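Five-membered-cyclitol-phosphate synthase (Streptomyces citricolor, PDB 6K96) binds nicotinamide-adenine-dinucleotide on a Rossmann-type domain and belongs to the myo-inositol-1-phosphate synthase family. Local coordinates at residues S17-G22 / V299-I304; G48-S53 / I306-R311. All coordinates share one frame; numbering follows the deposited sequence.

Contact 1 of 2, residues S17-G22 / V299-I304; sequences SALFQG and VIIDLI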
ATOM      1  N   SER B  17     -27.858   6.682  12.675  1.00 33.03           N
ATOM      2  CA  SER B  17     -28.059   6.753  11.197  1.00 33.43           C
ATOM      3  C   SER B  17     -27.808   5.379  10.625  1.00 33.00           C
ATOM      4  O   SER B  17     -28.677   4.880   9.925  1.00 33.73           O
ATOM      5  CB  SER B  17     -27.171   7.755  10.544  1.00 33.77           C
ATOM      6  OG  SER B  17     -27.323   7.698   9.146  1.00 34.79           O
ATOM      7  N   ALA B  18     -26.688   4.785  11.030  1.00 32.86           N
ATOM      8  CA  ALA B  18     -26.222   3.451  10.617  1.00 33.26           C
ATOM      9  C   ALA B  18     -27.196   2.380  11.086  1.00 34.06           C
ATOM     10  O   ALA B  18     -27.548   1.529  10.269  1.00 36.90           O
ATOM     11  CB  ALA B  18     -24.829   3.218  11.116  1.00 32.82           C
ATOM     12  N   LEU B  19     -27.669   2.428  12.313  1.00 34.56           N
ATOM     13  CA  LEU B  19     -28.530   1.365  12.880  1.00 35.84           C
ATOM     14  C   LEU B  19     -29.913   1.377  12.225  1.00 37.37           C
ATOM     15  O   LEU B  19     -30.476   0.286  11.986  1.00 37.41           O
ATOM     16  CB  LEU B  19     -28.673   1.570  14.390  1.00 34.89           C
ATOM     17  CG  LEU B  19     -29.369   0.420  15.092  1.00 34.55           C
ATOM     18  CD1 LEU B  19     -28.448  -0.766  15.203  1.00 34.13           C
ATOM     19  CD2 LEU B  19     -29.839   0.846  16.455  1.00 35.66           C
ATOM     20  N   PHE B  20     -30.465   2.574  12.054  1.00 39.57           N
ATOM     21  CA  PHE B  20     -31.838   2.810  11.548  1.00 41.50           C
ATOM     22  C   PHE B  20     -31.883   2.450  10.072  1.00 41.98           C
ATOM     23  O   PHE B  20     -32.674   1.586   9.715  1.00 45.20           O
ATOM     24  CB  PHE B  20     -32.256   4.266  11.709  1.00 43.24           C
ATOM     25  CG  PHE B  20     -33.652   4.548  11.236  1.00 46.39           C
ATOM     26  CD1 PHE B  20     -34.723   3.794  11.709  1.00 48.61           C
ATOM     27  CD2 PHE B  20     -33.890   5.555  10.317  1.00 48.18           C
ATOM     28  CE1 PHE B  20     -36.021   4.071  11.310  1.00 49.53           C
ATOM     29  CE2 PHE B  20     -35.189   5.845   9.932  1.00 49.90           C
ATOM     30  CZ  PHE B  20     -36.251   5.112  10.439  1.00 50.81           C
ATOM     31  N   GLN B  21     -31.057   3.086   9.245  1.00 40.75           N
ATOM     32  CA  GLN B  21     -30.938   2.744   7.809  1.00 40.08           C
ATOM     33  C   GLN B  21     -30.529   1.278   7.673  1.00 41.44           C
ATOM     34  O   GLN B  21     -31.048   0.613   6.781  1.00 42.26           O
ATOM     35  CB  GLN B  21     -29.892   3.603   7.121  1.00 37.95           C
ATOM     36  CG  GLN B  21     -30.280   5.054   7.077  1.00 37.28           C
ATOM     37  CD  GLN B  21     -29.490   5.786   6.026  1.00 36.58           C
ATOM     38  OE1 GLN B  21     -29.775   5.635   4.835  1.00 36.08           O
ATOM     39  NE2 GLN B  21     -28.510   6.575   6.470  1.00 35.20           N
ATOM     40  N   GLY B  22     -29.601   0.790   8.486  1.00 41.38           N
ATOM     41  CA  GLY B  22     -29.183  -0.615   8.368  1.00 42.82           C
ATOM     42  C   GLY B  22     -30.379  -1.531   8.492  1.00 43.78           C
ATOM     43  O   GLY B  22     -30.630  -2.258   7.576  1.00 47.03           O
ATOM     44  N   VAL B 299     -22.092  -3.966  16.024  1.00 30.85           N
ATOM     45  CA  VAL B 299     -21.929  -4.500  17.414  1.00 30.75           C
ATOM     46  C   VAL B 299     -23.127  -4.051  18.267  1.00 30.64           C
ATOM     47  O   VAL B 299     -23.609  -4.833  19.077  1.00 30.55           O
ATOM     48  CB  VAL B 299     -20.548  -4.085  17.938  1.00 31.01           C
ATOM     49  CG1 VAL B 299     -20.543  -3.829  19.424  1.00 31.61           C
ATOM     50  CG2 VAL B 299     -19.480  -5.094  17.526  1.00 31.21           C
ATOM     51  N   ILE B 300     -23.657  -2.869  18.015  1.00 30.73           N
ATOM     52  CA  ILE B 300     -24.848  -2.373  18.729  1.00 31.88           C
ATOM     53  C   ILE B 300     -25.943  -3.416  18.497  1.00 33.74           C
ATOM     54  O   ILE B 300     -26.489  -3.942  19.468  1.00 35.39           O
ATOM     55  CB  ILE B 300     -25.209  -0.941  18.312  1.00 31.43           C
ATOM     56  CG1 ILE B 300     -24.077   0.010  18.693  1.00 31.72           C
ATOM     57  CG2 ILE B 300     -26.494  -0.493  18.971  1.00 31.67           C
ATOM     58  CD1 ILE B 300     -24.233   1.426  18.156  1.00 32.08           C
ATOM     59  N   ILE B 301     -26.206  -3.814  17.262  1.00 35.15           N
ATOM     60  CA  ILE B 301     -27.324  -4.771  16.992  1.00 36.29           C
ATOM     61  C   ILE B 301     -27.216  -6.028  17.866  1.00 37.09           C
ATOM     62  O   ILE B 301     -28.236  -6.569  18.179  1.00 37.93           O
ATOM     63  CB  ILE B 301     -27.394  -5.151  15.511  1.00 36.00           C
ATOM     64  CG1 ILE B 301     -28.769  -5.725  15.186  1.00 35.71           C
ATOM     65  CG2 ILE B 301     -26.241  -6.100  15.169  1.00 36.22           C
ATOM     66  CD1 ILE B 301     -29.887  -4.815  15.551  1.00 35.74           C
ATOM     67  N   ASP B 302     -26.015  -6.502  18.178  1.00 38.69           N
ATOM     68  CA  ASP B 302     -25.734  -7.586  19.155  1.00 40.05           C
ATOM     69  C   ASP B 302     -26.200  -7.107  20.555  1.00 39.87           C
ATOM     70  O   ASP B 302     -27.166  -7.661  21.062  1.00 39.08           O
ATOM     71  CB  ASP B 302     -24.231  -7.914  19.095  1.00 41.63           C
ATOM     72  CG  ASP B 302     -23.883  -9.151  18.289  1.00 45.25           C
ATOM     73  OD1 ASP B 302     -23.976 -10.230  18.869  1.00 50.91           O
ATOM     74  OD2 ASP B 302     -23.493  -9.043  17.091  1.00 48.98           O
ATOM     75  N   LEU B 303     -25.589  -6.046  21.105  1.00 39.00           N
ATOM     76  CA  LEU B 303     -25.825  -5.577  22.496  1.00 39.67           C
ATOM     77  C   LEU B 303     -27.310  -5.235  22.721  1.00 38.82           C
ATOM     78  O   LEU B 303     -27.824  -5.599  23.780  1.00 38.60           O
ATOM     79  CB  LEU B 303     -24.934  -4.359  22.797  1.00 39.68           C
ATOM     80  CG  LEU B 303     -23.432  -4.609  22.779  1.00 39.13           C
ATOM     81  CD1 LEU B 303     -22.707  -3.352  23.183  1.00 39.48           C
ATOM     82  CD2 LEU B 303     -23.037  -5.751  23.691  1.00 39.73           C
ATOM     83  N   ILE B 304     -27.973  -4.519  21.815  1.00 37.91           N
ATOM     84  CA  ILE B 304     -29.377  -4.093  22.084  1.00 39.69           C
ATOM     85  C   ILE B 304     -30.270  -5.327  22.145  1.00 41.20           C
ATOM     86  O   ILE B 304     -31.272  -5.292  22.874  1.00 42.53           O
ATOM     87  CB  ILE B 304     -29.954  -3.069  21.102  1.00 39.35           C
ATOM     88  CG1 ILE B 304     -29.886  -3.572  19.662  1.00 40.16           C
ATOM     89  CG2 ILE B 304     -29.298  -1.716  21.299  1.00 38.48           C
ATOM     90  CD1 ILE B 304     -30.338  -2.549  18.664  1.00 40.83           C
TER
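Leu-19 of helix 14-31 meets Ile-300, Ile-301 and Ile-304 of helix 292-313 in the Rossmann fold, where helix 14-31 follows strand 5-10 of the parallel sheet. The two segments cross at -80° with axes 10.8 Å apart; the backbones do not touch, and isoleucine side chains from the other helix help Leu-19 span the gap. Its CB points at that helix, but CB and CG are only a spacer, neither within 4.5 Å of the other segment. With CG anti to the backbone N (chi1 -172°), the chain extends from its own helix, and CD1 and CD2 do the touching. Leu-19 CD1 packs against Ile-300 CG2 at 4.3 Å and meets the Ile-301 CD1 methyl at the same separation. The forked end suits leucine to this place, because the second branch serves a residue one turn on. Mainly apolar side chains surround Leu-19: Leu-7, Leu-55 and Phe-57 on the sheet, and Trp-277 of the second subunit, whose NE1 bonds to Ala-18 O. Ile-304 holds CG1 between its backbone N and carbonyl carbon (chi1 56°), yet its end reaches the leucine tip to tip: Ile-304 CD1 lies 4.1 Å from Leu-19 CD2.

Contact 2 of 2, residues G48-S53 / I306-R311; sequences GGIGVS and IAAAAR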
ATOM      1  N   GLY B  48     -32.224 -14.364  21.352  1.00 43.96           N
ATOM      2  CA  GLY B  48     -33.570 -14.635  21.884  1.00 44.01           C
ATOM      3  C   GLY B  48     -34.637 -14.318  20.845  1.00 45.04           C
ATOM      4  O   GLY B  48     -35.446 -13.440  21.136  1.00 44.34           O
ATOM      5  N   GLY B  49     -34.570 -14.968  19.655  1.00 46.56           N
ATOM      6  CA  GLY B  49     -35.562 -14.919  18.549  1.00 46.40           C
ATOM      7  C   GLY B  49     -35.700 -13.528  17.913  1.00 46.14           C
ATOM      8  O   GLY B  49     -36.550 -13.383  17.004  1.00 45.78           O
ATOM      9  N   ILE B  50     -34.889 -12.546  18.326  1.00 44.85           N
ATOM     10  CA  ILE B  50     -34.911 -11.165  17.759  1.00 44.85           C
ATOM     11  C   ILE B  50     -33.966 -11.105  16.573  1.00 44.50           C
ATOM     12  O   ILE B  50     -32.758 -11.327  16.771  1.00 42.76           O
ATOM     13  CB  ILE B  50     -34.498 -10.061  18.745  1.00 44.04           C
ATOM     14  CG1 ILE B  50     -35.121 -10.255  20.123  1.00 43.89           C
ATOM     15  CG2 ILE B  50     -34.858  -8.725  18.117  1.00 43.68           C
ATOM     16  CD1 ILE B  50     -34.537  -9.347  21.134  1.00 44.17           C
ATOM     17  N   GLY B  51     -34.531 -10.751  15.422  1.00 46.41           N
ATOM     18  CA  GLY B  51     -33.822 -10.564  14.152  1.00 46.88           C
ATOM     19  C   GLY B  51     -33.183  -9.207  14.079  1.00 46.55           C
ATOM     20  O   GLY B  51     -33.526  -8.315  14.857  1.00 45.50           O
ATOM     21  N   VAL B  52     -32.348  -9.053  13.074  1.00 47.80           N
ATOM     22  CA  VAL B  52     -31.481  -7.859  12.916  1.00 48.00           C
ATOM     23  C   VAL B  52     -32.353  -6.650  12.518  1.00 48.40           C
ATOM     24  O   VAL B  52     -31.858  -5.503  12.588  1.00 45.43           O
ATOM     25  CB  VAL B  52     -30.383  -8.249  11.915  1.00 48.12           C
ATOM     26  CG1 VAL B  52     -30.205  -7.243  10.797  1.00 48.97           C
ATOM     27  CG2 VAL B  52     -29.092  -8.524  12.661  1.00 48.17           C
ATOM     28  N   SER B  53     -33.621  -6.898  12.161  1.00 49.24           N
ATOM     29  CA  SER B  53     -34.544  -5.891  11.586  1.00 50.00           C
ATOM     30  C   SER B  53     -35.676  -5.569  12.568  1.00 50.95           C
ATOM     31  O   SER B  53     -36.527  -4.725  12.223  1.00 50.52           O
ATOM     32  CB  SER B  53     -35.085  -6.408  10.278  1.00 51.34           C
ATOM     33  OG  SER B  53     -35.017  -5.412   9.269  1.00 51.39           O
ATOM     34  N   ILE B 306     -29.135  -8.328  23.094  1.00 42.57           N
ATOM     35  CA  ILE B 306     -28.728  -9.042  24.330  1.00 41.82           C
ATOM     36  C   ILE B 306     -29.536  -8.420  25.456  1.00 41.08           C
ATOM     37  O   ILE B 306     -30.126  -9.173  26.251  1.00 41.65           O
ATOM     38  CB  ILE B 306     -27.222  -9.016  24.589  1.00 41.66           C
ATOM     39  CG1 ILE B 306     -26.407  -9.651  23.470  1.00 42.57           C
ATOM     40  CG2 ILE B 306     -26.938  -9.732  25.895  1.00 43.39           C
ATOM     41  CD1 ILE B 306     -24.928  -9.284  23.538  1.00 42.88           C
ATOM     42  N   ALA B 307     -29.621  -7.092  25.423  1.00 40.79           N
ATOM     43  CA  ALA B 307     -30.365  -6.217  26.358  1.00 39.71           C
ATOM     44  C   ALA B 307     -31.831  -6.633  26.424  1.00 39.96           C
ATOM     45  O   ALA B 307     -32.269  -7.088  27.501  1.00 40.97           O
ATOM     46  CB  ALA B 307     -30.231  -4.781  25.908  1.00 39.63           C
ATOM     47  N   ALA B 308     -32.579  -6.444  25.333  1.00 39.83           N
ATOM     48  CA  ALA B 308     -34.049  -6.641  25.282  1.00 39.39           C
ATOM     49  C   ALA B 308     -34.404  -8.066  25.698  1.00 39.65           C
ATOM     50  O   ALA B 308     -35.256  -8.201  26.595  1.00 39.95           O
ATOM     51  CB  ALA B 308     -34.606  -6.270  23.937  1.00 38.82           C
ATOM     52  N   ALA B 309     -33.758  -9.086  25.132  1.00 40.35           N
ATOM     53  CA  ALA B 309     -34.128 -10.502  25.380  1.00 41.96           C
ATOM     54  C   ALA B 309     -33.951 -10.825  26.866  1.00 42.95           C
ATOM     55  O   ALA B 309     -34.786 -11.517  27.419  1.00 43.23           O
ATOM     56  CB  ALA B 309     -33.323 -11.435  24.522  1.00 42.10           C
ATOM     57  N   ALA B 310     -32.935 -10.243  27.492  1.00 44.98           N
ATOM     58  CA  ALA B 310     -32.591 -10.421  28.923  1.00 46.63           C
ATOM     59  C   ALA B 310     -33.663  -9.773  29.800  1.00 47.51           C
ATOM     60  O   ALA B 310     -34.125 -10.422  30.740  1.00 50.81           O
ATOM     61  CB  ALA B 310     -31.227  -9.849  29.200  1.00 46.86           C
ATOM     62  N   ARG B 311     -34.104  -8.570  29.465  1.00 47.27           N
ATOM     63  CA  ARG B 311     -35.221  -7.905  30.187  1.00 48.75           C
ATOM     64  C   ARG B 311     -36.530  -8.716  30.045  1.00 49.41           C
ATOM     65  O   ARG B 311     -37.288  -8.799  31.033  1.00 50.32           O
ATOM     66  CB  ARG B 311     -35.359  -6.454  29.716  1.00 48.92           C
ATOM     67  CG  ARG B 311     -36.406  -5.673  30.484  1.00 50.53           C
ATOM     68  CD  ARG B 311     -36.441  -4.239  30.002  1.00 52.23           C
ATOM     69  NE  ARG B 311     -37.526  -3.493  30.623  1.00 54.14           N
ATOM     70  CZ  ARG B 311     -38.753  -3.392  30.130  1.00 56.05           C
ATOM     71  NH1 ARG B 311     -39.104  -3.974  28.997  1.00 55.89           N
ATOM     72  NH2 ARG B 311     -39.647  -2.706  30.791  1.00 59.49           N
TER
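Ile-50 and Gly-48, from the small antiparallel hairpin of strands 46-47 and 50-51, rest on Ala-308 and Ala-309 of helix 292-313. The CB atoms of Ile-50 and both alanines point across the interface. Neighbouring positions on a helix fan apart, and here Ala-308 CB and Ala-309 CB stand 5.4 Å from each other. Ile-50 CD1 comes end-on over the helix, 4.2 Å from Ala-308 CB and from Ala-309 CB, and 4.1 Å from Ala-309 N. Setting CG1 anti to the carbonyl carbon (chi1 -43°) and extending the chain beyond it carries this methyl outward from the strand. Small alanine methyls suit a helix face approached so closely, since the nearest CA atoms, Gly-48 CA and Ala-309 CA, are 5.4 Å apart. Gly-48 and Gly-49 form the turn of the hairpin, both with positive phi, a backbone shape that glycine adopts easily; at Gly-48 the lack of a side chain also lets the main chain lie on the helix. Two polar bonds frame the packing: Gly-48 N donates a hydrogen bond to Asp-349 OD1, and Ile-50 O accepts one from Arg-305 NE. Beside the isoleucine, Gly-48 CA touches Ala-309 CB at 4.2 Å.

Both contacts use successive turns of helix 292-313, and their centres lie 12 Å apart. Contact 1 is the more central, about 8 Å from the middle of the chain against 16 Å for contact 2, though every touching residue of either is buried. Their chemistry is alike in being apolar with no hydrogen bond across, but the means differ: contact 1 sets branched chains on both sides beside the parallel sheet, whereas contact 2 sets one, Ile-50, against alanine methyls, with Gly-48 letting the backbone approach. Contact 1 also lies near the bound nicotinamide-adenine-dinucleotide, about 6 Å from the side chain of Ile-300. The two join directly where Ile-301 CD1 packs 3.6 Å from Val-52 O.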